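Local coordinates for protein mycobacterium tuberculosis paralogous family 11 (Mycobacterium smegmatis, PDB 4Y9I) that probably transfers hydride from the reduced deazaflavin coenzyme F420 to quinones, at residues P8-T13 / V63-K68; M28-N33 / E84-L89; K35-A40 / I108-V113. All blocks are in the same frame, centred on the assembly; numbering follows the deposited sequence.

Contact 1: P8-T13 / V63-K68; sequences PIVLFT and VQDGDK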
loop_
_atom_site.group_PDB
_atom_site.type_symbol
_atom_site.label_atom_id
_atom_site.label_comp_id
_atom_site.label_asym_id
_atom_site.label_seq_id
_atom_site.Cartn_x
_atom_site.Cartn_y
_atom_site.Cartn_z
ATOM N N PRO A 8 5.270 13.162 1.838
ATOM C CA PRO A 8 5.534 11.885 1.183
ATOM C C PRO A 8 4.524 10.766 1.421
ATOM O O PRO A 8 4.876 9.619 1.239
ATOM C CB PRO A 8 6.903 11.507 1.787
ATOM C CG PRO A 8 6.828 11.926 3.146
ATOM C CD PRO A 8 6.099 13.263 3.067
ATOM N N ILE A 9 3.316 11.114 1.888
ATOM C CA ILE A 9 2.385 10.056 2.338
ATOM C C ILE A 9 1.141 10.124 1.508
ATOM O O ILE A 9 0.696 11.211 1.123
ATOM C CB ILE A 9 2.103 10.255 3.858
ATOM C CG1 ILE A 9 3.438 10.106 4.650
ATOM C CG2 ILE A 9 0.988 9.340 4.372
ATOM C CD1 ILE A 9 3.323 10.607 6.083
ATOM N N VAL A 10 0.502 8.986 1.291
ATOM C CA VAL A 10 -0.827 8.943 0.754
ATOM C C VAL A 10 -1.757 8.088 1.652
ATOM O O VAL A 10 -1.282 7.374 2.549
ATOM C CB VAL A 10 -0.861 8.383 -0.650
ATOM C CG1 VAL A 10 -0.100 9.296 -1.600
ATOM C CG2 VAL A 10 -0.401 6.965 -0.681
ATOM N N LEU A 11 -3.061 8.258 1.448
ATOM C CA LEU A 11 -4.052 7.512 2.238
ATOM C C LEU A 11 -4.824 6.501 1.419
ATOM O O LEU A 11 -5.376 6.840 0.355
ATOM C CB LEU A 11 -5.096 8.491 2.807
ATOM C CG LEU A 11 -6.123 7.841 3.738
ATOM C CD1 LEU A 11 -5.521 7.551 5.087
ATOM C CD2 LEU A 11 -7.282 8.773 3.893
ATOM N N PHE A 12 -4.837 5.271 1.914
ATOM C CA PHE A 12 -5.634 4.196 1.300
ATOM C C PHE A 12 -6.776 3.890 2.186
ATOM O O PHE A 12 -6.582 3.625 3.384
ATOM C CB PHE A 12 -4.779 2.974 1.132
ATOM C CG PHE A 12 -3.618 3.188 0.150
ATOM C CD1 PHE A 12 -3.861 3.067 -1.204
ATOM C CD2 PHE A 12 -2.371 3.542 0.588
ATOM C CE1 PHE A 12 -2.844 3.266 -2.147
ATOM C CE2 PHE A 12 -1.353 3.755 -0.349
ATOM C CZ PHE A 12 -1.595 3.663 -1.733
ATOM N N THR A 13 -7.993 3.921 1.647
ATOM C CA THR A 13 -9.190 3.608 2.423
ATOM C C THR A 13 -9.696 2.245 2.031
ATOM O O THR A 13 -9.905 2.037 0.867
ATOM C CB THR A 13 -10.304 4.641 2.255
ATOM O OG1 THR A 13 -9.777 5.939 2.614
ATOM C CG2 THR A 13 -11.466 4.322 3.163
ATOM N N VAL A 63 -7.844 5.879 -2.956
ATOM C CA VAL A 63 -6.592 6.594 -2.710
ATOM C C VAL A 63 -6.836 8.097 -2.580
ATOM O O VAL A 63 -7.596 8.683 -3.345
ATOM C CB VAL A 63 -5.600 6.379 -3.874
ATOM C CG1 VAL A 63 -4.196 6.837 -3.475
ATOM C CG2 VAL A 63 -5.541 4.941 -4.330
ATOM N N GLN A 64 -6.124 8.705 -1.636
ATOM C CA GLN A 64 -6.088 10.175 -1.507
ATOM C C GLN A 64 -4.609 10.571 -1.496
ATOM O O GLN A 64 -3.824 10.134 -0.660
ATOM C CB GLN A 64 -6.867 10.707 -0.295
ATOM C CG GLN A 64 -6.885 12.242 -0.177
ATOM C CD GLN A 64 -7.634 12.744 1.053
ATOM O OE1 GLN A 64 -8.522 12.089 1.577
ATOM N NE2 GLN A 64 -7.230 13.927 1.531
ATOM N N ASP A 65 -4.272 11.425 -2.468
ATOM C CA ASP A 65 -2.932 11.946 -2.631
ATOM C C ASP A 65 -3.064 13.450 -2.772
ATOM O O ASP A 65 -3.581 13.932 -3.760
ATOM C CB ASP A 65 -2.290 11.329 -3.872
ATOM C CG ASP A 65 -0.836 11.774 -4.100
ATOM O OD1 ASP A 65 -0.242 12.479 -3.251
ATOM O OD2 ASP A 65 -0.300 11.422 -5.187
ATOM N N GLY A 66 -2.602 14.189 -1.777
ATOM C CA GLY A 66 -2.922 15.617 -1.748
ATOM C C GLY A 66 -4.436 15.916 -1.726
ATOM O O GLY A 66 -5.169 15.378 -0.897
ATOM N N ASP A 67 -4.849 16.695 -2.696
ATOM C CA ASP A 67 -6.249 17.024 -2.801
ATOM C C ASP A 67 -7.040 16.108 -3.728
ATOM O O ASP A 67 -8.240 16.189 -3.809
ATOM C CB ASP A 67 -6.377 18.470 -3.240
ATOM C CG ASP A 67 -6.192 19.395 -2.094
ATOM O OD1 ASP A 67 -6.796 19.126 -1.080
ATOM O OD2 ASP A 67 -5.434 20.361 -2.213
ATOM N N LYS A 68 -6.339 15.213 -4.360
ATOM C CA LYS A 68 -6.893 14.283 -5.318
ATOM C C LYS A 68 -7.392 13.003 -4.640
ATOM O O LYS A 68 -6.670 12.407 -3.840
ATOM C CB LYS A 68 -5.782 13.924 -6.311
ATOM C CG LYS A 68 -6.172 13.034 -7.482
ATOM C CD LYS A 68 -5.005 12.831 -8.479
ATOM C CE LYS A 68 -3.811 12.102 -7.841
ATOM N NZ LYS A 68 -3.140 11.229 -8.855
HETATM O O HOH W 1 -0.261 13.206 -0.475
#

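Contact 2: M28-N33 / E84-L89; sequences MRVEEN and EHWWKL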
loop_
_atom_site.group_PDB
_atom_site.type_symbol
_atom_site.label_atom_id
_atom_site.label_comp_id
_atom_site.label_asym_id
_atom_site.label_seq_id
_atom_site.Cartn_x
_atom_site.Cartn_y
_atom_site.Cartn_z
ATOM N N MET A 28 3.598 5.266 2.871
ATOM C CA MET A 28 4.483 6.039 2.011
ATOM C C MET A 28 3.938 6.087 0.551
ATOM O O MET A 28 3.489 5.039 -0.000
ATOM C CB MET A 28 5.897 5.456 1.988
ATOM C CG MET A 28 6.519 5.395 3.405
ATOM S SD MET A 28 6.671 7.070 4.137
ATOM C CE MET A 28 7.881 7.894 3.028
ATOM N N ARG A 29 4.026 7.259 -0.029
ATOM C CA ARG A 29 3.668 7.475 -1.441
ATOM C C ARG A 29 4.707 6.811 -2.365
ATOM O O ARG A 29 5.912 7.163 -2.354
ATOM C CB ARG A 29 3.608 8.947 -1.754
ATOM C CG ARG A 29 3.152 9.284 -3.165
ATOM C CD ARG A 29 2.998 10.782 -3.318
ATOM N NE ARG A 29 2.499 11.175 -4.622
ATOM C CZ ARG A 29 3.235 11.219 -5.729
ATOM N NH1 ARG A 29 4.503 10.912 -5.708
ATOM N NH2 ARG A 29 2.696 11.592 -6.878
ATOM N N VAL A 30 4.201 5.870 -3.142
ATOM C CA VAL A 30 4.980 5.169 -4.184
ATOM C C VAL A 30 4.075 5.203 -5.411
ATOM O O VAL A 30 3.050 4.524 -5.467
ATOM C CB VAL A 30 5.289 3.746 -3.776
ATOM C CG1 VAL A 30 6.098 3.078 -4.855
ATOM C CG2 VAL A 30 6.020 3.734 -2.424
ATOM N N GLU A 31 4.397 6.066 -6.378
ATOM C CA GLU A 31 3.480 6.424 -7.465
ATOM C C GLU A 31 4.178 6.345 -8.777
ATOM O O GLU A 31 5.344 6.679 -8.871
ATOM C CB GLU A 31 2.825 7.812 -7.231
ATOM C CG GLU A 31 1.784 8.203 -8.278
ATOM C CD GLU A 31 2.318 8.841 -9.545
ATOM O OE1 GLU A 31 3.520 9.181 -9.634
ATOM O OE2 GLU A 31 1.470 8.975 -10.433
ATOM N N GLU A 32 3.444 5.936 -9.823
ATOM C CA GLU A 32 3.929 5.968 -11.193
ATOM C C GLU A 32 2.779 5.981 -12.154
ATOM O O GLU A 32 1.930 5.101 -12.153
ATOM C CB GLU A 32 4.842 4.790 -11.475
ATOM C CG GLU A 32 5.430 4.754 -12.893
ATOM C CD GLU A 32 6.360 3.558 -13.060
ATOM O OE1 GLU A 32 5.880 2.405 -13.177
ATOM O OE2 GLU A 32 7.579 3.825 -13.034
ATOM N N ASN A 33 2.754 7.020 -12.963
ATOM C CA ASN A 33 1.740 7.124 -14.054
ATOM C C ASN A 33 0.307 6.860 -13.571
ATOM O O ASN A 33 -0.558 6.271 -14.289
ATOM C CB ASN A 33 2.147 6.275 -15.248
ATOM C CG ASN A 33 3.441 6.739 -15.870
ATOM O OD1 ASN A 33 3.733 7.935 -15.820
ATOM N ND2 ASN A 33 4.213 5.840 -16.473
ATOM N N GLU A 84 8.984 -6.599 -8.664
ATOM C CA GLU A 84 10.321 -6.069 -8.583
ATOM C C GLU A 84 10.379 -4.616 -8.973
ATOM O O GLU A 84 11.096 -3.859 -8.398
ATOM C CB GLU A 84 11.350 -6.959 -9.359
ATOM C CG GLU A 84 11.474 -8.350 -8.752
ATOM C CD GLU A 84 11.605 -8.429 -7.174
ATOM O OE1 GLU A 84 12.724 -8.187 -6.660
ATOM O OE2 GLU A 84 10.623 -8.772 -6.437
ATOM N N HIS A 85 9.635 -4.278 -10.015
ATOM C CA HIS A 85 9.636 -2.908 -10.507
ATOM C C HIS A 85 9.098 -1.937 -9.429
ATOM O O HIS A 85 9.723 -0.916 -9.141
ATOM C CB HIS A 85 8.780 -2.850 -11.759
ATOM C CG HIS A 85 8.521 -1.469 -12.230
ATOM N ND1 HIS A 85 9.509 -0.644 -12.723
ATOM C CD2 HIS A 85 7.388 -0.734 -12.259
ATOM C CE1 HIS A 85 8.987 0.529 -13.034
ATOM N NE2 HIS A 85 7.707 0.504 -12.741
ATOM N N TRP A 86 7.959 -2.275 -8.857
ATOM C CA TRP A 86 7.369 -1.426 -7.838
ATOM C C TRP A 86 8.191 -1.434 -6.546
ATOM O O TRP A 86 8.201 -0.439 -5.839
ATOM C CB TRP A 86 5.907 -1.796 -7.627
ATOM C CG TRP A 86 5.075 -1.310 -8.748
ATOM C CD1 TRP A 86 4.704 -2.002 -9.865
ATOM C CD2 TRP A 86 4.448 -0.036 -8.852
ATOM N NE1 TRP A 86 3.958 -1.217 -10.681
ATOM C CE2 TRP A 86 3.730 -0.021 -10.074
ATOM C CE3 TRP A 86 4.382 1.094 -8.037
ATOM C CZ2 TRP A 86 2.999 1.091 -10.485
ATOM C CZ3 TRP A 86 3.641 2.157 -8.473
ATOM C CH2 TRP A 86 2.956 2.130 -9.648
ATOM N N TRP A 87 8.818 -2.562 -6.247
ATOM C CA TRP A 87 9.783 -2.598 -5.101
ATOM C C TRP A 87 10.893 -1.580 -5.268
ATOM O O TRP A 87 11.261 -0.875 -4.320
ATOM C CB TRP A 87 10.307 -4.022 -4.866
ATOM C CG TRP A 87 11.173 -4.077 -3.643
ATOM C CD1 TRP A 87 12.530 -4.239 -3.641
ATOM C CD2 TRP A 87 10.777 -3.934 -2.268
ATOM N NE1 TRP A 87 13.004 -4.229 -2.331
ATOM C CE2 TRP A 87 11.966 -4.042 -1.476
ATOM C CE3 TRP A 87 9.557 -3.733 -1.619
ATOM C CZ2 TRP A 87 11.947 -3.947 -0.094
ATOM C CZ3 TRP A 87 9.547 -3.687 -0.232
ATOM C CH2 TRP A 87 10.742 -3.745 0.492
ATOM N N LYS A 88 11.467 -1.511 -6.459
ATOM C CA LYS A 88 12.525 -0.544 -6.745
ATOM C C LYS A 88 11.991 0.881 -6.486
ATOM O O LYS A 88 12.652 1.691 -5.871
ATOM C CB LYS A 88 12.956 -0.703 -8.216
ATOM C CG LYS A 88 14.071 0.234 -8.621
ATOM C CD LYS A 88 14.221 0.375 -10.138
ATOM C CE LYS A 88 13.078 1.173 -10.775
ATOM N NZ LYS A 88 13.429 1.568 -12.158
ATOM N N LEU A 89 10.792 1.195 -7.000
ATOM C CA LEU A 89 10.191 2.534 -6.757
ATOM C C LEU A 89 9.965 2.748 -5.242
ATOM O O LEU A 89 10.181 3.824 -4.747
ATOM C CB LEU A 89 8.824 2.585 -7.462
ATOM C CG LEU A 89 8.911 2.504 -8.983
ATOM C CD1 LEU A 89 7.514 2.636 -9.560
ATOM C CD2 LEU A 89 9.842 3.557 -9.573
#

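Contact 3: K35-A40 / I108-V113; sequences KYAMVA and IPVFIV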
loop_
_atom_site.group_PDB
_atom_site.type_symbol
_atom_site.label_atom_id
_atom_site.label_comp_id
_atom_site.label_asym_id
_atom_site.label_seq_id
_atom_site.Cartn_x
_atom_site.Cartn_y
_atom_site.Cartn_z
ATOM N N LYS A 35 -0.783 5.209 -10.926
ATOM C CA LYS A 35 -0.945 4.028 -10.079
ATOM C C LYS A 35 -0.096 4.152 -8.846
ATOM O O LYS A 35 0.954 4.833 -8.827
ATOM C CB LYS A 35 -0.640 2.740 -10.860
ATOM C CG LYS A 35 -1.563 2.577 -12.083
ATOM C CD LYS A 35 -1.447 1.198 -12.755
ATOM C CE LYS A 35 -2.559 1.022 -13.841
ATOM N NZ LYS A 35 -2.581 -0.386 -14.326
ATOM N N TYR A 36 -0.539 3.491 -7.791
ATOM C CA TYR A 36 0.082 3.581 -6.471
ATOM C C TYR A 36 0.434 2.217 -5.952
ATOM O O TYR A 36 -0.284 1.205 -6.269
ATOM C CB TYR A 36 -0.821 4.274 -5.444
ATOM C CG TYR A 36 -1.060 5.754 -5.730
ATOM C CD1 TYR A 36 -1.997 6.142 -6.698
ATOM C CD2 TYR A 36 -0.268 6.742 -5.161
ATOM C CE1 TYR A 36 -2.181 7.472 -7.021
ATOM C CE2 TYR A 36 -0.465 8.084 -5.465
ATOM C CZ TYR A 36 -1.395 8.445 -6.438
ATOM O OH TYR A 36 -1.599 9.753 -6.763
ATOM N N ALA A 37 1.473 2.118 -5.117
ATOM C CA ALA A 37 1.750 0.881 -4.410
ATOM C C ALA A 37 1.485 0.946 -2.899
ATOM O O ALA A 37 1.779 1.969 -2.252
ATOM C CB ALA A 37 3.178 0.403 -4.641
ATOM N N MET A 38 0.947 -0.138 -2.338
ATOM C CA MET A 38 0.805 -0.319 -0.876
ATOM C C MET A 38 1.872 -1.353 -0.505
ATOM O O MET A 38 1.755 -2.571 -0.863
ATOM C CB MET A 38 -0.539 -0.897 -0.536
ATOM C CG MET A 38 -1.727 -0.006 -0.961
ATOM S SD MET A 38 -3.343 -0.694 -0.599
ATOM C CE MET A 38 -3.393 -0.355 1.135
ATOM N N VAL A 39 2.885 -0.952 0.204
ATOM C CA VAL A 39 3.945 -1.895 0.669
ATOM C C VAL A 39 3.498 -2.450 2.011
ATOM O O VAL A 39 3.328 -1.730 2.981
ATOM C CB VAL A 39 5.283 -1.198 0.772
ATOM C CG1 VAL A 39 6.339 -2.140 1.349
ATOM C CG2 VAL A 39 5.676 -0.611 -0.576
ATOM N N ALA A 40 3.223 -3.776 2.032
ATOM C CA ALA A 40 2.690 -4.456 3.219
ATOM C C ALA A 40 3.787 -4.877 4.220
ATOM O O ALA A 40 3.934 -6.040 4.526
ATOM C CB ALA A 40 1.804 -5.668 2.795
ATOM N N ILE A 108 8.369 -9.043 0.924
ATOM C CA ILE A 108 7.298 -8.187 1.473
ATOM C C ILE A 108 6.223 -8.012 0.380
ATOM O O ILE A 108 6.532 -7.591 -0.724
ATOM C CB ILE A 108 7.874 -6.829 1.955
ATOM C CG1 ILE A 108 8.785 -7.042 3.150
ATOM C CG2 ILE A 108 6.793 -5.817 2.329
ATOM C CD1 ILE A 108 9.681 -5.879 3.481
ATOM N N PRO A 109 4.958 -8.283 0.718
ATOM C CA PRO A 109 3.948 -8.108 -0.351
ATOM C C PRO A 109 3.864 -6.654 -0.770
ATOM O O PRO A 109 3.957 -5.757 0.095
ATOM C CB PRO A 109 2.646 -8.559 0.304
ATOM C CG PRO A 109 3.090 -9.457 1.449
ATOM C CD PRO A 109 4.400 -8.866 1.936
ATOM N N VAL A 110 3.597 -6.429 -2.060
ATOM C CA VAL A 110 3.341 -5.085 -2.611
ATOM C C VAL A 110 2.118 -5.233 -3.416
ATOM O O VAL A 110 2.072 -6.078 -4.350
ATOM C CB VAL A 110 4.503 -4.565 -3.473
ATOM C CG1 VAL A 110 4.271 -3.174 -3.936
ATOM C CG2 VAL A 110 5.796 -4.722 -2.646
ATOM N N PHE A 111 1.150 -4.344 -3.151
ATOM C CA PHE A 111 -0.053 -4.246 -3.955
ATOM C C PHE A 111 0.029 -3.039 -4.889
ATOM O O PHE A 111 0.390 -1.928 -4.463
ATOM C CB PHE A 111 -1.294 -4.059 -3.056
ATOM C CG PHE A 111 -1.584 -5.198 -2.133
ATOM C CD1 PHE A 111 -0.864 -5.353 -0.963
ATOM C CD2 PHE A 111 -2.549 -6.167 -2.452
ATOM C CE1 PHE A 111 -1.097 -6.431 -0.128
ATOM C CE2 PHE A 111 -2.752 -7.270 -1.609
ATOM C CZ PHE A 111 -2.058 -7.392 -0.432
ATOM N N ILE A 112 -0.371 -3.184 -6.131
ATOM C CA ILE A 112 -0.655 -2.058 -7.050
ATOM C C ILE A 112 -2.138 -1.648 -6.847
ATOM O O ILE A 112 -2.984 -2.523 -6.649
ATOM C CB ILE A 112 -0.345 -2.391 -8.530
ATOM C CG1 ILE A 112 -0.315 -1.122 -9.354
ATOM C CG2 ILE A 112 -1.341 -3.394 -9.044
ATOM C CD1 ILE A 112 0.241 -1.373 -10.729
ATOM N N VAL A 113 -2.365 -0.355 -6.854
ATOM C CA VAL A 113 -3.716 0.151 -6.775
ATOM C C VAL A 113 -4.010 0.917 -8.055
ATOM O O VAL A 113 -3.384 1.846 -8.333
ATOM C CB VAL A 113 -3.912 0.993 -5.508
ATOM C CG1 VAL A 113 -5.323 1.502 -5.449
ATOM C CG2 VAL A 113 -3.601 0.188 -4.267
#

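Contact 1: P8-T13 / V63-K68
Leu11 and Gln64 join strands 9-15 and 60-65, the two outermost in the order of the six-stranded antiparallel sheet, and so close it into the beta-barrel of this member of the FMN-binding clan. They form a hydrogen-bonded pair: Leu11 N reaches Gln64 O at 2.9 Å in a nearly straight bond (175°), and Gln64 N returns to Leu11 O at 2.8 Å. Their side chains leave by the face covered by the N-terminal loop around His3 and Leu5. Gln64 suits this border: with chi1 and chi2 both anti, its side chain rests on Leu5 and carries NE2 to the backbone O of His3. The next pair, Phe12 with Val63, is non-hydrogen-bonded and projects into the barrel, where Tyr36, Met38 and Val113 pack against it. Phe12 CG lies anti to its own carbonyl carbon (chi1 -64°), which sets the ring alongside the valine, with Phe12 CE1 3.9 Å from Val63 CG2. Val10 turns its CG1 to the carboxylate of Asp65, 3.6 Å from OD1, while Asp65 OD2 is taken by Tyr36 and Arg29. Beyond Asp65 the chain reverses in a type II' turn, where the positive phi of Gly66 suits a residue without CB. A water ties this turn to the facing strand, donating to Ile9 O (2.7 Å) and Asp65 OD1 (2.9 Å) and accepting from Gly66 N (2.9 Å).

Contact 2: M28-N33 / E84-L89
Glu32 and His85 approach from opposite directions and meet edge on. The acid's OE1 accepts a hydrogen bond from His85 NE2 at 2.7 Å, almost straight (172°), using the syn lone pair, the one on the side of OE2. This oxygen lies only 3° out of the imidazole plane, and the carboxylate is turned just 28° from the ring, so the two flat groups are nearly coplanar. Glutamate has the length the job needs: with CG anti to the backbone N and the chain extended beyond it, the carboxylate is carried from the strand out to the helix. On the way its CB passes 3.7 Å from Trp86 CH2, and its OE2 comes to 3.7 Å from Leu89 CD1, the two side chains crossing at about a right angle.

Here helix 80-93 lies against the outside of the beta-barrel, beside the end of strand 22-32. Alternation along the extended chain sends Val30 and Glu32 toward the helix and Glu31 away from it, where Glu31 OE2 accepts from Gly34 N.

Trp86 is the broad apolar surface of this interface. Leu89 CD1 sits 3.8 Å above one face of the indole, offset toward the rim, and Glu32 OE1 lies above the rim of that face too. Val30 O lies at the edge of the indole, near its plane, 3.9 Å from Trp86 CZ3. The ring continues over Ala37 and Ile112 of the neighbouring strands. Val30, short and branched at CB, brings its CG1 to 3.8 Å from Leu89 CB and 4.1 Å from Trp86 CE3.

Contact 3: K35-A40 / I108-V113
Met38 and Phe111 form a hydrogen-bonded pair in the middle of two antiparallel neighbours, strands 35-39 and 110-113 of the barrel. Met38 N donates to Phe111 O at 2.8 Å, and Phe111 N answers to Met38 O at 3.0 Å. The methionine can be followed outward. Its CB lies 4.1 Å from Phe111 CB, directly across the pair. CG, anti to the carbonyl carbon (chi1 -61°), rises from the sheet past Val113 CG2 at 3.8 Å. SD stays at the same methyl, and a bend in the last torsion (chi3 77°) brings CE to Phe12 of strand 9-15. A flexible, unbranched thioether suits such a path between the branched Val113 and Phe12. The Phe111 ring instead turns an edge to its partner strand, with Met38 O in the ring plane and Ala40 CB 4.2 Å from CE1.

The face of Ala37, Val39, Val110 and Ile112 is turned to helix 80-93. Ala37, with only a methyl, lets Trp86 come in close, its CB resting 3.8 Å from Val110 CG1. Past it, Val39 CG1 packs on Ile108 CG2, also at 3.8 Å. Lys35 crosses Ile112 obliquely, CD touching CD1, and takes NZ to Glu114. At the terminal pair, Val113 N bonds firmly to Tyr36 O, whereas the return bond from Tyr36 N is weak. Except for Lys35 NZ and Tyr36 OH, which find partners in Glu114 and Asp65, the side chains are apolar, which implies that backbone bonds supply the polar part of the contact while hydrophobic packing covers both faces.

In the fold
All three contacts build one barrel. Contact 1 closes it, contact 3 joins two strands near its middle, and contact 2 sets helix 80-93 against its outer surface. The centres of contacts 2 and 3 lie about 8 Å apart, and Val30 O probably accepts from Ala37 N (2.9 Å), where strands 22-32 and 35-39 run side by side. Contact 1 is farther off, its centre about 15 Å from that of contact 2 and 14 Å from that of contact 3, yet it touches both. Asp65 OD2 is the junction: it meets Arg29 NE of contact 2 in a salt bridge at 2.9 Å and lies 2.6 Å from Tyr36 OH of contact 3. That hydroxyl is also 3.0 Å from Lys68 NZ.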